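Local atomic coordinates of yeast Cdc13 OB4 (Candida glabrata, PDB entry 3RMH), a protein that forms a homodimer as the fourth OB-fold domain of a longer telomere protein, which probably binds DNA. Residues 39-44 with 90-95. The protein carries 2 engineered substitutions. Residues are numbered along the deposited sequence; the frame is centred on the assembly and turned at random.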
ATOM      1  N   VAL B  39      -9.257  -1.254   6.727  1.00 23.34           N
ATOM      2  CA  VAL B  39      -9.412   0.178   6.605  1.00 28.93           C
ATOM      3  C   VAL B  39      -8.452   0.842   7.576  1.00 31.57           C
ATOM      4  O   VAL B  39      -8.306   0.413   8.715  1.00 29.76           O
ATOM      5  CB  VAL B  39     -10.854   0.640   6.896  1.00 33.50           C
ATOM      6  CG1 VAL B  39     -10.943   2.146   6.792  1.00 28.86           C
ATOM      7  CG2 VAL B  39     -11.846  -0.014   5.928  1.00 31.26           C
ATOM      8  N   GLU B  40      -7.785   1.887   7.114  1.00 22.65           N
ATOM      9  CA  GLU B  40      -6.888   2.625   7.973  1.00 29.58           C
ATOM     10  C   GLU B  40      -7.263   4.087   7.900  1.00 30.95           C
ATOM     11  O   GLU B  40      -7.572   4.602   6.826  1.00 27.76           O
ATOM     12  CB  GLU B  40      -5.442   2.403   7.536  1.00 35.96           C
ATOM     13  CG  GLU B  40      -4.443   3.218   8.312  1.00 50.81           C
ATOM     14  CD  GLU B  40      -3.051   2.622   8.249  1.00 62.98           C
ATOM     15  OE1 GLU B  40      -2.806   1.778   7.359  1.00 62.47           O
ATOM     16  OE2 GLU B  40      -2.215   2.989   9.101  1.00 69.19           O
ATOM     17  N   ILE B  41      -7.273   4.744   9.052  1.00 30.71           N
ATOM     18  CA  ILE B  41      -7.590   6.160   9.121  1.00 31.62           C
ATOM     19  C   ILE B  41      -6.370   6.957   9.571  1.00 42.58           C
ATOM     20  O   ILE B  41      -5.699   6.582  10.527  1.00 33.36           O
ATOM     21  CB  ILE B  41      -8.735   6.414  10.095  1.00 36.78           C
ATOM     22  CG1 ILE B  41     -10.008   5.711   9.617  1.00 30.97           C
ATOM     23  CG2 ILE B  41      -8.981   7.903  10.245  1.00 36.64           C
ATOM     24  CD1 ILE B  41     -11.092   5.638  10.698  1.00 33.84           C
ATOM     25  N   VAL B  42      -6.086   8.048   8.868  1.00 44.98           N
ATOM     26  CA  VAL B  42      -5.011   8.957   9.255  1.00 49.39           C
ATOM     27  C   VAL B  42      -5.621  10.300   9.650  1.00 53.01           C
ATOM     28  O   VAL B  42      -5.934  11.124   8.790  1.00 50.22           O
ATOM     29  CB  VAL B  42      -3.998   9.154   8.114  1.00 48.38           C
ATOM     30  CG1 VAL B  42      -2.898  10.112   8.536  1.00 51.07           C
ATOM     31  CG2 VAL B  42      -3.404   7.818   7.703  1.00 51.68           C
ATOM     32  N   TYR B  43      -5.811  10.498  10.952  1.00 61.29           N
ATOM     33  CA  TYR B  43      -6.445  11.705  11.479  1.00 68.74           C
ATOM     34  C   TYR B  43      -7.795  11.940  10.814  1.00 65.65           C
ATOM     35  O   TYR B  43      -8.591  11.016  10.679  1.00 65.44           O
ATOM     36  CB  TYR B  43      -5.523  12.910  11.290  1.00 76.38           C
ATOM     37  CG  TYR B  43      -4.119  12.644  11.777  1.00 85.60           C
ATOM     38  CD1 TYR B  43      -3.717  13.021  13.053  1.00 92.58           C
ATOM     39  CD2 TYR B  43      -3.201  11.995  10.967  1.00 86.47           C
ATOM     40  CE1 TYR B  43      -2.433  12.767  13.502  1.00 94.30           C
ATOM     41  CE2 TYR B  43      -1.919  11.736  11.403  1.00 89.84           C
ATOM     42  CZ  TYR B  43      -1.538  12.122  12.668  1.00 93.99           C
ATOM     43  OH  TYR B  43      -0.256  11.857  13.090  1.00 98.78           O
ATOM     44  N   ASP B  44      -8.053  13.179  10.411  1.00 65.01           N
ATOM     45  CA  ASP B  44      -9.244  13.489   9.632  1.00 67.97           C
ATOM     46  C   ASP B  44      -8.836  13.860   8.213  1.00 57.50           C
ATOM     47  O   ASP B  44      -9.563  14.562   7.501  1.00 56.87           O
ATOM     48  CB  ASP B  44     -10.031  14.628  10.276  1.00 82.68           C
ATOM     49  CG  ASP B  44      -9.157  15.812  10.632  1.00 95.99           C
ATOM     50  OD1 ASP B  44      -8.110  16.002   9.974  1.00 96.57           O
ATOM     51  OD2 ASP B  44      -9.518  16.551  11.574  1.00103.24           O
ATOM     52  N   ASP B  90     -15.247   2.718  13.938  1.00 40.13           N
ATOM     53  CA  ASP B  90     -16.463   1.939  14.125  1.00 47.81           C
ATOM     54  C   ASP B  90     -17.388   1.983  12.911  1.00 47.20           C
ATOM     55  O   ASP B  90     -18.120   1.029  12.654  1.00 39.00           O
ATOM     56  CB  ASP B  90     -17.209   2.396  15.381  1.00 58.20           C
ATOM     57  CG  ASP B  90     -16.344   2.321  16.630  1.00 76.49           C
ATOM     58  OD1 ASP B  90     -15.445   1.450  16.687  1.00 79.04           O
ATOM     59  OD2 ASP B  90     -16.557   3.136  17.551  1.00 83.51           O
ATOM     60  N   ILE B  91     -17.369   3.079  12.157  1.00 43.87           N
ATOM     61  CA  ILE B  91     -18.277   3.159  11.012  1.00 37.07           C
ATOM     62  C   ILE B  91     -17.911   2.148   9.933  1.00 32.30           C
ATOM     63  O   ILE B  91     -18.748   1.788   9.112  1.00 31.78           O
ATOM     64  CB  ILE B  91     -18.366   4.572  10.395  1.00 33.46           C
ATOM     65  CG1 ILE B  91     -17.070   4.937   9.665  1.00 29.22           C
ATOM     66  CG2 ILE B  91     -18.786   5.603  11.447  1.00 39.10           C
ATOM     67  CD1 ILE B  91     -17.134   6.277   8.954  1.00 29.90           C
ATOM     68  N   PHE B  92     -16.664   1.681   9.933  1.00 28.85           N
ATOM     69  CA  PHE B  92     -16.242   0.707   8.930  1.00 26.29           C
ATOM     70  C   PHE B  92     -16.528  -0.759   9.295  1.00 27.20           C
ATOM     71  O   PHE B  92     -16.564  -1.632   8.426  1.00 26.03           O
ATOM     72  CB  PHE B  92     -14.769   0.917   8.579  1.00 25.22           C
ATOM     73  CG  PHE B  92     -14.493   2.283   8.011  1.00 26.92           C
ATOM     74  CD1 PHE B  92     -14.785   2.569   6.686  1.00 25.61           C
ATOM     75  CD2 PHE B  92     -13.980   3.286   8.811  1.00 30.39           C
ATOM     76  CE1 PHE B  92     -14.549   3.822   6.165  1.00 30.84           C
ATOM     77  CE2 PHE B  92     -13.742   4.548   8.289  1.00 32.26           C
ATOM     78  CZ  PHE B  92     -14.025   4.811   6.968  1.00 31.20           C
ATOM     79  N   THR B  93     -16.752  -1.024  10.572  1.00 26.33           N
ATOM     80  CA  THR B  93     -16.936  -2.407  11.037  1.00 27.58           C
ATOM     81  C   THR B  93     -17.939  -3.255  10.242  1.00 35.27           C
ATOM     82  O   THR B  93     -17.646  -4.407   9.912  1.00 33.58           O
ATOM     83  CB  THR B  93     -17.291  -2.437  12.527  1.00 37.23           C
ATOM     84  OG1 THR B  93     -16.195  -1.884  13.265  1.00 41.87           O
ATOM     85  CG2 THR B  93     -17.561  -3.868  12.987  1.00 41.89           C
ATOM     86  N   PRO B  94     -19.128  -2.698   9.934  1.00 36.26           N
ATOM     87  CA  PRO B  94     -20.106  -3.502   9.191  1.00 35.89           C
ATOM     88  C   PRO B  94     -19.680  -3.822   7.760  1.00 31.65           C
ATOM     89  O   PRO B  94     -20.271  -4.693   7.131  1.00 35.45           O
ATOM     90  CB  PRO B  94     -21.365  -2.616   9.185  1.00 40.68           C
ATOM     91  CG  PRO B  94     -21.170  -1.663  10.328  1.00 41.68           C
ATOM     92  CD  PRO B  94     -19.687  -1.394  10.334  1.00 34.01           C
ATOM     93  N   LEU B  95     -18.665  -3.133   7.250  1.00 23.40           N
ATOM     94  CA  LEU B  95     -18.253  -3.331   5.857  1.00 28.31           C
ATOM     95  C   LEU B  95     -17.162  -4.408   5.671  1.00 38.83           C
ATOM     96  O   LEU B  95     -16.919  -4.868   4.552  1.00 30.90           O
ATOM     97  CB  LEU B  95     -17.796  -1.996   5.263  1.00 30.96           C
ATOM     98  CG  LEU B  95     -18.760  -0.826   5.524  1.00 34.71           C
ATOM     99  CD1 LEU B  95     -18.190   0.509   4.998  1.00 31.11           C
ATOM    100  CD2 LEU B  95     -20.152  -1.100   4.959  1.00 40.60           C
TER
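V39 lays its CG1 methyl over one face of the F92 ring, joining a strand of the OB fold, 28-42, to the connection between helix 75-82 and strand 99-108. The geometry is that of a CH-pi contact: CG1 stands 3.7 Å from the F92 ring centroid and only 7° off the ring normal, so it is centred on the ring. The second branch, CG2, sits near the root of the ring, 4.0 Å from F92 CD1. V39 has CG1 anti to its backbone N (chi1 178°), which sets one methyl over the ring and the other beside its base. I91, the sequence neighbour of F92, covers the opposite face with CG1, offset toward the rim, and the aromatic ring is thereby sandwiched between two aliphatic groups. No hydrogen bond crosses between the segments; the contact is apolar and largely buried. I47 of the adjacent strand 46-52 touches both V39 and F92. E40, pointing away from F92, turns to the dimer partner, where its OE1 forms a salt bridge with R48 NH1 of the second subunit. Two residues along from V39, I41 meets the ring obliquely along its CD2-CE2 side, its CD1 3.7 Å from F92 CE2.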